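Colicin-B (Escherichia coli, PDB 1RH1) kills Escherichia coli and close relatives by forming channels that depolarise the cytoplasmic membrane and dissipate cellular energy. Local coordinates at residues V192-A197 / I269-E274; M142-L147 / S279-S284; D212-P217 / L227-M232; S84-S89 / P220-L225; K168-D173 / N265-V270. All blocks are in the same frame, centred on the assembly; numbering follows the deposited sequence.

Contact 1: residues V192-A197 / I269-E274; sequences VPVVDA and IVRFPE
Val194, Val195 and Asp196 pair in parallel with Ile269, Val270 and Arg271, the two short strand axes approaching to 4.8 Å with their directions 31° apart. Four backbone bonds stitch them: Ile269 N gives to Pro193 O, Val195 N to Ile269 O, Arg271 N to Val195 O and Ala197 N to Arg271 O. Ile269 and Arg271 thus each turn both N-H and C=O toward the partner, as every second residue of a parallel strand does.

On one face Val195 CG2 meets Val270 CG2 at 3.8 Å; beta-branched residues suit extended chains. The small Ala197 brings CB to 3.8 Å from Val270 CG1 and 3.7 Å from Phe272 CD1. Val270 CG1 rides over a face of the Phe272 ring, near its rim. The opposite face carries Val194 and Arg271. With CG anti to the backbone N (chi1 173°), Arg271 first runs out extended, and its CD comes 4.1 Å from Val194 CG1, an aliphatic contact. The side chains of Val192 and Ile269 cross at about a right angle, CG1 to CG1 3.9 Å. Strands 189-201 and 266-271 are a parallel pair within a mixed beta sheet, strand 266-271 also running antiparallel to strand 281-286.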
# COMPACT_ATOMS: atom_id res chain seq x y z
N VAL A 192 7.82 12.95 -6.24
CA VAL A 192 8.54 13.84 -5.31
C VAL A 192 8.08 15.29 -5.42
O VAL A 192 7.99 15.80 -6.53
CB VAL A 192 10.07 13.73 -5.59
CG1 VAL A 192 10.89 14.91 -5.08
CG2 VAL A 192 10.58 12.54 -4.80
N PRO A 193 7.80 16.06 -4.37
CA PRO A 193 7.44 17.49 -4.45
C PRO A 193 8.42 18.47 -5.07
O PRO A 193 9.59 18.48 -4.69
CB PRO A 193 7.12 17.88 -3.03
CG PRO A 193 7.88 16.86 -2.23
CD PRO A 193 7.65 15.58 -3.01
N VAL A 194 7.95 19.28 -6.03
CA VAL A 194 8.77 20.36 -6.57
C VAL A 194 8.64 21.59 -5.64
O VAL A 194 7.53 21.99 -5.26
CB VAL A 194 8.31 20.68 -8.00
CG1 VAL A 194 9.05 21.85 -8.62
CG2 VAL A 194 8.60 19.46 -8.83
N VAL A 195 9.78 22.14 -5.17
CA VAL A 195 9.78 23.34 -4.34
C VAL A 195 10.61 24.39 -5.05
O VAL A 195 11.41 24.09 -5.95
CB VAL A 195 10.42 23.18 -2.91
CG1 VAL A 195 9.66 22.13 -2.13
CG2 VAL A 195 11.89 22.83 -3.00
N ASP A 196 10.43 25.61 -4.54
CA ASP A 196 11.03 26.79 -5.15
C ASP A 196 12.14 27.55 -4.44
O ASP A 196 11.95 28.08 -3.35
CB ASP A 196 9.94 27.79 -5.47
CG ASP A 196 10.13 28.31 -6.87
OD1 ASP A 196 9.45 27.79 -7.76
OD2 ASP A 196 10.95 29.21 -7.07
N ALA A 197 13.29 27.60 -5.12
CA ALA A 197 14.42 28.40 -4.67
C ALA A 197 14.16 29.83 -5.11
O ALA A 197 13.79 30.15 -6.24
CB ALA A 197 15.70 27.90 -5.30
N ILE A 269 12.58 18.40 -5.01
CA ILE A 269 13.38 18.80 -6.14
C ILE A 269 13.29 20.30 -6.12
O ILE A 269 12.24 20.93 -6.29
CB ILE A 269 12.81 18.20 -7.44
CG1 ILE A 269 13.25 16.75 -7.53
CG2 ILE A 269 13.33 18.93 -8.66
CD1 ILE A 269 12.75 16.05 -8.79
N VAL A 270 14.45 20.86 -5.81
CA VAL A 270 14.60 22.30 -5.72
C VAL A 270 14.84 22.79 -7.13
O VAL A 270 15.79 22.39 -7.80
CB VAL A 270 15.80 22.65 -4.84
CG1 VAL A 270 15.91 24.15 -4.80
CG2 VAL A 270 15.63 22.15 -3.42
N ARG A 271 13.91 23.66 -7.53
CA ARG A 271 13.90 24.33 -8.84
C ARG A 271 14.41 25.78 -8.72
O ARG A 271 13.82 26.59 -8.01
CB ARG A 271 12.47 24.24 -9.33
CG ARG A 271 12.13 24.99 -10.60
CD ARG A 271 10.66 24.85 -10.87
NE ARG A 271 10.53 24.67 -12.30
CZ ARG A 271 9.40 24.90 -12.95
NH1 ARG A 271 8.30 25.32 -12.30
NH2 ARG A 271 9.36 24.70 -14.28
N PHE A 272 15.49 26.17 -9.40
CA PHE A 272 16.02 27.51 -9.25
C PHE A 272 15.32 28.60 -10.08
O PHE A 272 14.44 28.25 -10.87
CB PHE A 272 17.50 27.41 -9.57
CG PHE A 272 18.21 26.68 -8.44
CD1 PHE A 272 18.71 27.41 -7.36
CD2 PHE A 272 18.36 25.29 -8.47
CE1 PHE A 272 19.35 26.74 -6.32
CE2 PHE A 272 19.00 24.63 -7.42
CZ PHE A 272 19.50 25.35 -6.34
N PRO A 273 15.56 29.91 -9.93
CA PRO A 273 14.75 30.95 -10.55
C PRO A 273 14.87 31.12 -12.05
O PRO A 273 15.80 30.67 -12.71
CB PRO A 273 15.13 32.21 -9.80
CG PRO A 273 15.49 31.73 -8.44
CD PRO A 273 16.31 30.53 -8.83
N GLU A 274 13.82 31.86 -12.46
CA GLU A 274 13.54 32.41 -13.79
C GLU A 274 14.62 32.29 -14.84
O GLU A 274 14.39 31.58 -15.82
CB GLU A 274 13.17 33.94 -13.72
CG GLU A 274 14.18 34.99 -13.17
CD GLU A 274 14.03 36.42 -13.72
OE1 GLU A 274 13.24 37.19 -13.16
OE2 GLU A 274 14.72 36.77 -14.69

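Contact 2: residues M142-L147 / S279-S284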
# COMPACT_ATOMS: atom_id res chain seq x y z
N MET A 142 22.20 15.43 4.66
CA MET A 142 21.65 15.75 3.38
C MET A 142 22.43 15.06 2.29
O MET A 142 23.65 14.91 2.36
CB MET A 142 21.68 17.27 3.18
CG MET A 142 20.72 18.01 4.08
SD MET A 142 20.68 19.81 3.91
CE MET A 142 19.37 20.04 5.05
N VAL A 143 21.69 14.60 1.28
CA VAL A 143 22.23 13.91 0.11
C VAL A 143 21.66 14.60 -1.10
O VAL A 143 20.51 15.01 -1.15
CB VAL A 143 21.81 12.44 -0.08
CG1 VAL A 143 23.01 11.70 -0.61
CG2 VAL A 143 21.29 11.81 1.21
N THR A 144 22.48 14.68 -2.13
CA THR A 144 22.12 15.41 -3.32
C THR A 144 22.24 14.55 -4.55
O THR A 144 23.01 13.59 -4.59
CB THR A 144 23.03 16.65 -3.24
OG1 THR A 144 22.09 17.60 -2.75
CG2 THR A 144 23.73 17.16 -4.48
N GLN A 145 21.39 14.85 -5.53
CA GLN A 145 21.41 14.21 -6.84
C GLN A 145 20.98 15.16 -7.96
O GLN A 145 20.00 15.90 -7.83
CB GLN A 145 20.45 13.05 -6.93
CG GLN A 145 20.72 11.79 -6.18
CD GLN A 145 21.72 10.88 -6.84
OE1 GLN A 145 22.92 11.12 -6.76
NE2 GLN A 145 21.26 9.82 -7.48
N GLN A 146 21.69 15.14 -9.10
CA GLN A 146 21.26 15.88 -10.29
C GLN A 146 19.87 15.43 -10.77
O GLN A 146 19.53 14.26 -10.56
CB GLN A 146 22.28 15.65 -11.38
CG GLN A 146 23.62 16.33 -11.11
CD GLN A 146 24.73 15.76 -11.98
OE1 GLN A 146 25.43 16.46 -12.72
NE2 GLN A 146 24.91 14.44 -11.88
N LEU A 147 19.06 16.29 -11.43
CA LEU A 147 17.68 15.95 -11.79
C LEU A 147 17.52 14.63 -12.53
O LEU A 147 16.75 13.74 -12.15
CB LEU A 147 17.06 17.01 -12.69
CG LEU A 147 15.57 16.76 -12.98
CD1 LEU A 147 14.75 17.15 -11.78
CD2 LEU A 147 15.12 17.56 -14.17
N SER A 279 20.27 24.44 -12.87
CA SER A 279 19.46 23.26 -13.05
C SER A 279 18.99 22.63 -11.75
O SER A 279 19.73 22.59 -10.75
CB SER A 279 20.24 22.26 -13.88
OG SER A 279 21.61 22.26 -13.53
N PRO A 280 17.72 22.18 -11.71
CA PRO A 280 17.09 21.51 -10.59
C PRO A 280 17.89 20.45 -9.89
O PRO A 280 18.51 19.57 -10.49
CB PRO A 280 15.81 20.98 -11.16
CG PRO A 280 15.98 21.07 -12.63
CD PRO A 280 16.72 22.37 -12.75
N LEU A 281 17.89 20.64 -8.58
CA LEU A 281 18.57 19.75 -7.68
C LEU A 281 17.60 18.95 -6.82
O LEU A 281 16.59 19.46 -6.34
CB LEU A 281 19.48 20.58 -6.83
CG LEU A 281 20.50 19.85 -6.00
CD1 LEU A 281 21.53 19.20 -6.92
CD2 LEU A 281 21.13 20.84 -5.02
N TYR A 282 17.89 17.65 -6.71
CA TYR A 282 17.14 16.76 -5.85
C TYR A 282 17.95 16.74 -4.59
O TYR A 282 19.16 16.54 -4.61
CB TYR A 282 17.06 15.34 -6.40
CG TYR A 282 16.49 14.26 -5.46
CD1 TYR A 282 17.36 13.46 -4.72
CD2 TYR A 282 15.12 14.07 -5.33
CE1 TYR A 282 16.87 12.47 -3.87
CE2 TYR A 282 14.62 13.08 -4.47
CZ TYR A 282 15.51 12.30 -3.75
OH TYR A 282 15.03 11.36 -2.87
N ILE A 283 17.26 16.91 -3.47
CA ILE A 283 17.93 16.91 -2.20
C ILE A 283 17.13 16.17 -1.15
O ILE A 283 15.91 16.24 -1.07
CB ILE A 283 18.21 18.41 -1.93
CG1 ILE A 283 18.97 18.54 -0.64
CG2 ILE A 283 16.94 19.21 -1.88
CD1 ILE A 283 19.65 19.92 -0.64
N SER A 284 17.87 15.36 -0.41
CA SER A 284 17.31 14.52 0.65
C SER A 284 17.81 14.90 2.03
O SER A 284 19.02 14.96 2.26
CB SER A 284 17.65 13.08 0.41
OG SER A 284 16.89 12.31 1.34
O HOH W 1 20.89 18.93 -11.74
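Gln145 and Tyr282, flanked by Thr144 with Ile283 and Val143 with Ser284, form an antiparallel pairing within the large mixed sheet. Val143-Ser284 and Gln145-Tyr282 are hydrogen-bonded pairs, each closed by two backbone bonds, whereas Thr144-Ile283 is non-hydrogen-bonded.

From Val143 to Gln145 the paired side chains alternate between the faces. Tyr282 holds its ring anti to the backbone N (chi1 170°), and CD1 lies obliquely 3.8 Å from Gln145 CB, the methylene part of the glutamine serving as an apolar neighbour. The tyrosine hydroxyl bonds Asp267 and the backbone N of Leu171, while Ser284 OG reaches the backbone O of Leu171, satisfying both buried groups. On this face Val143 CG2 also rests 3.9 Å from Ser284 CB.

On the other face Ile283 CG1 passes obliquely by Thr144 OG1. Gln146 and Leu281 diverge; Leu281 starts away from the partner strand but brings CD1 back to 3.9 Å from Thr144 CG2, the two side chains at about a right angle. Leu147 CD2 lies against Pro280 CG, 3.9 Å away. The direct bond from Leu147 N to Pro280 O is weak; a water bridges the pair, accepting from Leu147 N at 3.2 Å and donating to Pro280 O at 2.8 Å.

Contact 3: residues D212-P217 / L227-M232; sequences DVYSAP and LSVGQM
A beta hairpin joins strands 213-216 and 225-228, and Tyr214 with Leu227 makes a hydrogen-bonded pair of its antiparallel strands. Tyr214 O accepts Leu227 N at 2.7 Å, nearly in line with the carbonyl bond, and Tyr214 N gives to Leu227 O at 3.1 Å, both N-H groups pointing almost straight at their acceptors. Beyond this pair the regular bonding gives out, although the segments stay close. Val229 N reaches Asp212 O in a bond that is weak and bent to 130°, at the point where the chain turns a corner at Asp212 and the backbone adopts left-handed angles.

Tyr214 and Leu227 point to the same face. The tyrosine meets Val229 edge-on: CG2 of Val229 lies in the ring plane, 3.5 Å from Tyr214 CE1, and the two side chains cross at about a right angle. Val229 sets CG2 between its backbone N and carbonyl carbon (chi1 -53°), which carries that methyl to the ring edge. Small Ala216 gives Leu227 a place to pack, with CD1 3.8 Å from Ala216 CB. At the exposed end, Asp212 CB sits 3.6 Å from Gly230 CA; the missing side chain of the glycine permits this close approach.

Leu227 also touches Val88 and Val270, and strand 213-216 pairs on with strand 189-201. This is a hairpin built into a larger mixed sheet, both of its strands having further neighbours.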
# COMPACT_ATOMS: atom_id res chain seq x y z
N ASP A 212 24.07 34.75 -6.77
CA ASP A 212 24.22 33.30 -6.84
C ASP A 212 24.03 32.50 -5.55
O ASP A 212 24.71 31.51 -5.27
CB ASP A 212 25.61 32.99 -7.47
CG ASP A 212 25.78 33.21 -8.98
OD1 ASP A 212 26.81 32.82 -9.52
OD2 ASP A 212 24.91 33.76 -9.65
N VAL A 213 23.06 32.97 -4.76
CA VAL A 213 22.68 32.44 -3.47
C VAL A 213 21.16 32.52 -3.53
O VAL A 213 20.57 33.57 -3.84
CB VAL A 213 23.27 33.33 -2.33
CG1 VAL A 213 22.51 33.21 -1.02
CG2 VAL A 213 24.65 32.85 -1.99
N TYR A 214 20.54 31.36 -3.26
CA TYR A 214 19.10 31.17 -3.31
C TYR A 214 18.67 30.42 -2.06
O TYR A 214 19.52 29.74 -1.49
CB TYR A 214 18.70 30.34 -4.54
CG TYR A 214 19.19 30.92 -5.85
CD1 TYR A 214 20.44 30.56 -6.35
CD2 TYR A 214 18.43 31.88 -6.51
CE1 TYR A 214 20.94 31.16 -7.50
CE2 TYR A 214 18.93 32.49 -7.67
CZ TYR A 214 20.18 32.13 -8.15
OH TYR A 214 20.70 32.74 -9.27
N SER A 215 17.42 30.51 -1.59
CA SER A 215 16.96 29.73 -0.44
C SER A 215 15.80 28.83 -0.82
O SER A 215 14.89 29.24 -1.54
CB SER A 215 16.49 30.62 0.73
OG SER A 215 15.26 31.31 0.50
N ALA A 216 15.79 27.59 -0.31
CA ALA A 216 14.74 26.64 -0.64
C ALA A 216 14.21 25.89 0.55
O ALA A 216 15.00 25.54 1.43
CB ALA A 216 15.23 25.61 -1.59
N PRO A 217 12.90 25.62 0.63
CA PRO A 217 12.31 24.80 1.67
C PRO A 217 12.53 23.28 1.57
O PRO A 217 11.64 22.49 1.22
CB PRO A 217 10.87 25.21 1.64
CG PRO A 217 10.63 25.46 0.19
CD PRO A 217 11.86 26.24 -0.18
N LEU A 227 21.20 27.85 -0.44
CA LEU A 227 22.05 27.13 -1.39
C LEU A 227 22.93 28.11 -2.15
O LEU A 227 22.47 29.00 -2.84
CB LEU A 227 21.16 26.35 -2.33
CG LEU A 227 20.27 25.33 -1.65
CD1 LEU A 227 18.95 25.20 -2.37
CD2 LEU A 227 21.04 24.04 -1.56
N SER A 228 24.24 27.98 -1.96
CA SER A 228 25.20 28.81 -2.63
C SER A 228 25.69 28.04 -3.86
O SER A 228 26.57 27.17 -3.82
CB SER A 228 26.32 29.10 -1.66
OG SER A 228 27.34 29.90 -2.25
N VAL A 229 25.07 28.40 -4.98
CA VAL A 229 25.32 27.74 -6.26
C VAL A 229 26.37 28.39 -7.12
O VAL A 229 26.60 27.95 -8.25
CB VAL A 229 24.05 27.64 -7.12
CG1 VAL A 229 22.94 26.99 -6.29
CG2 VAL A 229 23.68 29.01 -7.67
N GLY A 230 26.97 29.46 -6.59
CA GLY A 230 27.96 30.26 -7.30
C GLY A 230 29.16 29.51 -7.85
O GLY A 230 29.35 29.44 -9.06
N GLN A 231 29.94 28.90 -6.97
CA GLN A 231 31.18 28.25 -7.34
C GLN A 231 31.08 26.74 -7.40
O GLN A 231 31.82 25.95 -6.79
CB GLN A 231 32.24 28.71 -6.35
CG GLN A 231 31.92 28.48 -4.89
CD GLN A 231 33.03 29.05 -4.02
OE1 GLN A 231 34.19 28.62 -4.05
NE2 GLN A 231 32.60 30.04 -3.24
N MET A 232 30.14 26.42 -8.28
CA MET A 232 29.78 25.06 -8.56
C MET A 232 30.87 24.27 -9.25
O MET A 232 30.95 23.07 -9.06
CB MET A 232 28.51 25.10 -9.39
CG MET A 232 27.93 23.72 -9.54
SD MET A 232 26.15 23.75 -9.36
CE MET A 232 26.05 22.00 -9.19

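Contact 4: residues S84-S89 / P220-L225; sequences SGWSVS and PNLPDL
Trp86 and Leu225 bring the backbones together, their CA atoms 5.3 Å apart, where the two segments run roughly the same way, their directions 34° apart. They meet as strand 87-90 begins and as the loop ahead of strand 225-228 ends. Direct backbone bonding between the segments is absent; instead a water donates to both Trp86 O, at 3.1 Å, and Asp224 O, at 2.7 Å, spanning the gap between the two carbonyls. Just before the tryptophan, Gly85 has backbone angles that would drive a side chain into the carbonyl oxygen of the residue before, which explains a glycine here.

The indole is the centre of the packing. Leu225 CD1 lies over one face of it in a CH-pi contact, 4.3 Å from the centroid of the five-membered ring and 25° off the ring normal. Leu225 sends CG anti to its own N (chi1 179°), which carries CD1 across to the indole and to Val88, whose CG1 it touches at 3.7 Å; the valine and leucine cross at about a right angle. Pro223 O stands at the indole edge, in its plane, 3.2 Å from Trp86 CE3. Farther out on the six-membered ring, Leu222 CD1 approaches Trp86 CH2 obliquely at 3.4 Å. A large flat side chain can thus serve several residues of the loop at once.

Met142 and Ile72, from two neighbouring strands, also touch the indole. The tryptophan packs where the parallel pair of strands 87-90 and 225-228 begins; beyond it the Val88 backbone bonds those of Val226 and Ser228 in the mixed sheet.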
# COMPACT_ATOMS: atom_id res chain seq x y z
N SER A 84 21.42 33.79 11.68
CA SER A 84 20.49 32.68 11.85
C SER A 84 20.48 31.68 10.71
O SER A 84 20.58 32.07 9.55
CB SER A 84 19.07 33.18 12.01
OG SER A 84 18.82 33.91 13.20
N GLY A 85 20.41 30.38 11.04
CA GLY A 85 20.20 29.33 10.06
C GLY A 85 21.33 28.40 9.61
O GLY A 85 22.30 27.99 10.26
N TRP A 86 21.00 28.18 8.34
CA TRP A 86 21.52 27.19 7.42
C TRP A 86 22.14 27.64 6.10
O TRP A 86 21.54 28.46 5.40
CB TRP A 86 20.34 26.29 7.18
CG TRP A 86 20.44 24.92 7.77
CD1 TRP A 86 21.63 24.39 8.19
CD2 TRP A 86 19.40 24.06 7.86
NE1 TRP A 86 21.34 23.16 8.55
CE2 TRP A 86 20.03 22.92 8.37
CE3 TRP A 86 18.04 24.06 7.59
CZ2 TRP A 86 19.33 21.75 8.63
CZ3 TRP A 86 17.33 22.88 7.85
CH2 TRP A 86 17.97 21.74 8.36
N SER A 87 23.29 27.11 5.66
CA SER A 87 23.86 27.47 4.36
C SER A 87 24.82 26.39 3.87
O SER A 87 25.80 26.08 4.54
CB SER A 87 24.69 28.77 4.37
OG SER A 87 24.01 29.98 4.64
N VAL A 88 24.55 25.84 2.69
CA VAL A 88 25.41 24.82 2.07
C VAL A 88 25.84 25.24 0.67
O VAL A 88 25.14 26.01 0.02
CB VAL A 88 24.67 23.47 1.98
CG1 VAL A 88 24.17 23.09 3.35
CG2 VAL A 88 23.46 23.57 1.10
N SER A 89 26.98 24.75 0.17
CA SER A 89 27.39 24.99 -1.21
C SER A 89 26.98 23.82 -2.11
O SER A 89 27.18 22.66 -1.77
CB SER A 89 28.90 25.17 -1.29
OG SER A 89 29.35 25.61 -2.58
N PRO A 220 11.82 19.82 6.73
CA PRO A 220 10.50 20.22 7.23
C PRO A 220 10.54 20.72 8.66
O PRO A 220 11.39 20.28 9.44
CB PRO A 220 9.60 18.99 7.03
CG PRO A 220 10.54 17.85 7.27
CD PRO A 220 11.85 18.36 6.64
N ASN A 221 9.64 21.67 8.95
CA ASN A 221 9.55 22.42 10.21
C ASN A 221 10.73 23.38 10.47
O ASN A 221 10.62 24.36 11.21
CB ASN A 221 9.45 21.48 11.42
CG ASN A 221 8.17 20.65 11.45
OD1 ASN A 221 7.09 21.17 11.73
ND2 ASN A 221 8.28 19.34 11.18
N LEU A 222 11.89 23.10 9.87
CA LEU A 222 13.11 23.88 10.00
C LEU A 222 13.16 25.04 9.02
O LEU A 222 12.40 25.04 8.04
CB LEU A 222 14.28 22.93 9.80
CG LEU A 222 14.26 21.77 10.80
CD1 LEU A 222 15.54 21.03 10.64
CD2 LEU A 222 14.15 22.24 12.23
N PRO A 223 13.96 26.09 9.21
CA PRO A 223 14.06 27.18 8.26
C PRO A 223 14.67 26.75 6.92
O PRO A 223 15.37 25.73 6.79
CB PRO A 223 14.84 28.21 9.03
CG PRO A 223 15.77 27.38 9.88
CD PRO A 223 14.82 26.32 10.37
N ASP A 224 14.34 27.56 5.90
CA ASP A 224 14.77 27.36 4.53
C ASP A 224 16.28 27.23 4.41
O ASP A 224 17.04 27.96 5.06
CB ASP A 224 14.23 28.53 3.71
CG ASP A 224 12.70 28.60 3.48
OD1 ASP A 224 12.29 29.17 2.47
OD2 ASP A 224 11.91 28.13 4.30
N LEU A 225 16.74 26.23 3.63
CA LEU A 225 18.17 26.02 3.45
C LEU A 225 18.70 27.03 2.43
O LEU A 225 18.00 27.36 1.47
CB LEU A 225 18.40 24.60 2.98
CG LEU A 225 19.81 24.14 2.69
CD1 LEU A 225 20.71 24.24 3.90
CD2 LEU A 225 19.71 22.71 2.26
O HOH W 2 18.83 29.63 6.29

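Contact 5: residues K168-D173 / N265-V270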
# COMPACT_ATOMS: atom_id res chain seq x y z
N LYS A 168 11.99 8.26 -10.65
CA LYS A 168 12.31 6.83 -10.78
C LYS A 168 13.15 6.19 -9.69
O LYS A 168 13.16 4.97 -9.54
CB LYS A 168 13.05 6.52 -12.08
CG LYS A 168 14.26 7.33 -12.42
CD LYS A 168 14.90 6.80 -13.67
CE LYS A 168 15.91 7.86 -14.05
NZ LYS A 168 16.80 7.36 -15.08
N TYR A 169 13.86 7.04 -8.95
CA TYR A 169 14.74 6.69 -7.87
C TYR A 169 14.50 7.76 -6.84
O TYR A 169 14.13 8.89 -7.15
CB TYR A 169 16.23 6.72 -8.29
CG TYR A 169 16.56 5.51 -9.15
CD1 TYR A 169 16.87 5.65 -10.49
CD2 TYR A 169 16.45 4.23 -8.60
CE1 TYR A 169 17.06 4.50 -11.28
CE2 TYR A 169 16.64 3.08 -9.38
CZ TYR A 169 16.94 3.22 -10.73
OH TYR A 169 17.08 2.09 -11.52
N ARG A 170 14.67 7.37 -5.58
CA ARG A 170 14.60 8.26 -4.45
C ARG A 170 15.66 7.89 -3.46
O ARG A 170 16.09 6.74 -3.35
CB ARG A 170 13.26 8.17 -3.78
CG ARG A 170 12.20 8.97 -4.52
CD ARG A 170 10.86 8.99 -3.81
NE ARG A 170 10.94 9.69 -2.54
CZ ARG A 170 10.40 9.24 -1.40
NH1 ARG A 170 10.56 9.97 -0.32
NH2 ARG A 170 9.73 8.10 -1.29
N LEU A 171 16.15 8.88 -2.74
CA LEU A 171 17.12 8.67 -1.69
C LEU A 171 16.48 8.98 -0.34
O LEU A 171 16.16 10.12 -0.03
CB LEU A 171 18.31 9.56 -2.01
CG LEU A 171 19.49 8.99 -2.74
CD1 LEU A 171 19.10 8.23 -3.97
CD2 LEU A 171 20.36 10.13 -3.09
N THR A 172 16.18 7.97 0.47
CA THR A 172 15.59 8.11 1.80
C THR A 172 16.21 7.14 2.79
O THR A 172 17.31 6.66 2.52
CB THR A 172 14.07 7.84 1.83
OG1 THR A 172 13.83 6.60 1.19
CG2 THR A 172 13.29 8.96 1.18
N ASP A 173 15.58 6.79 3.91
CA ASP A 173 16.26 5.90 4.83
C ASP A 173 15.53 4.59 5.05
O ASP A 173 14.37 4.45 4.67
CB ASP A 173 16.54 6.65 6.16
CG ASP A 173 15.46 6.87 7.20
OD1 ASP A 173 14.29 7.04 6.89
OD2 ASP A 173 15.82 6.89 8.37
N ASN A 265 11.73 13.88 8.17
CA ASN A 265 12.47 13.56 6.94
C ASN A 265 11.75 13.97 5.64
O ASN A 265 10.54 13.78 5.48
CB ASN A 265 12.75 12.05 6.90
CG ASN A 265 13.75 11.53 7.91
OD1 ASN A 265 13.95 10.33 8.10
ND2 ASN A 265 14.41 12.46 8.59
N HIS A 266 12.51 14.53 4.69
CA HIS A 266 11.97 15.01 3.42
C HIS A 266 13.01 14.99 2.33
O HIS A 266 14.20 15.09 2.58
CB HIS A 266 11.46 16.44 3.56
CG HIS A 266 10.14 16.71 2.85
ND1 HIS A 266 9.87 17.75 2.07
CD2 HIS A 266 9.00 15.91 2.91
CE1 HIS A 266 8.62 17.59 1.67
NE2 HIS A 266 8.08 16.49 2.17
N ASP A 267 12.50 14.80 1.11
CA ASP A 267 13.26 14.92 -0.14
C ASP A 267 12.43 15.72 -1.14
O ASP A 267 11.21 15.55 -1.23
CB ASP A 267 13.58 13.56 -0.79
CG ASP A 267 12.46 12.55 -1.06
OD1 ASP A 267 12.72 11.57 -1.76
OD2 ASP A 267 11.34 12.73 -0.56
N VAL A 268 13.05 16.67 -1.82
CA VAL A 268 12.31 17.52 -2.76
C VAL A 268 13.16 17.80 -3.98
O VAL A 268 14.35 17.49 -4.00
CB VAL A 268 11.91 18.89 -2.13
CG1 VAL A 268 11.03 18.72 -0.92
CG2 VAL A 268 13.15 19.63 -1.70
N ILE A 269 12.58 18.40 -5.01
CA ILE A 269 13.38 18.80 -6.14
C ILE A 269 13.29 20.30 -6.12
O ILE A 269 12.24 20.93 -6.29
CB ILE A 269 12.81 18.20 -7.44
CG1 ILE A 269 13.25 16.75 -7.53
CG2 ILE A 269 13.33 18.93 -8.66
CD1 ILE A 269 12.75 16.05 -8.79
N VAL A 270 14.45 20.86 -5.81
CA VAL A 270 14.60 22.30 -5.72
C VAL A 270 14.84 22.79 -7.13
O VAL A 270 15.79 22.39 -7.80
CB VAL A 270 15.80 22.65 -4.84
CG1 VAL A 270 15.91 24.15 -4.80
CG2 VAL A 270 15.63 22.15 -3.42
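Asp267 and Arg170 form a buried salt bridge, the arginine gripping the carboxylate side-on with two nitrogens. Arg170 NE gives to Asp267 OD1 at 2.7 Å, meeting the syn lone pair of that oxygen, and Arg170 NH1 gives to Asp267 OD2 at 2.9 Å with the straighter N-H approach of 158°. A weak third bond runs from NH1 to OD1. The guanidinium and carboxylate planes are 49° apart, so the fork is twisted. The bend of Arg170 at chi3 (66°) turns NE and NH1 toward the acid.

Arg170 belongs to the antiparallel sheet that includes strand 169-176 and Asp267 to the mixed sheet, so this is packing between sheets: the strand axes pass 7.7 Å apart, too far for backbone pairing, and the long arginine reaches across to the short aspartate. Tyr282 OH also bonds OD1 of Asp267, helping to fix the carboxylate. Arg170 NH2 makes a salt bridge to Asp17, the first residue of the TonB box, consistent with this part of the motif being held against the sheet. The positive guanidinium would probably help to keep both Asp267 and Asp17 ionised.

Asn265 lies beside Asp173, whose OD2 is held by a salt bridge to Arg297.

Contacts 1 to 3 pair strands of one mixed sheet, contact 4 packs where two more of its strands begin, and contact 5 fastens a second sheet to it. Strand 266-271, shared by contacts 1 and 5, also pairs with the strand 281-286 of contact 2, probably through a bond from Val270 N to Leu281 O (2.6 Å). The centres of contacts 2 and 5 are about 8 Å apart. Val270 is a meeting point: CG1 packs on Ala216 CB of contact 3 and CG2 on Ile283 CG2 of contact 2, both at 3.6 Å. Contacts 3 and 4 join through Ser228 N and Val88 O, 2.9 Å apart. Met142 SD of contact 2 lies 3.5 Å from Leu225 CD2 of contact 4.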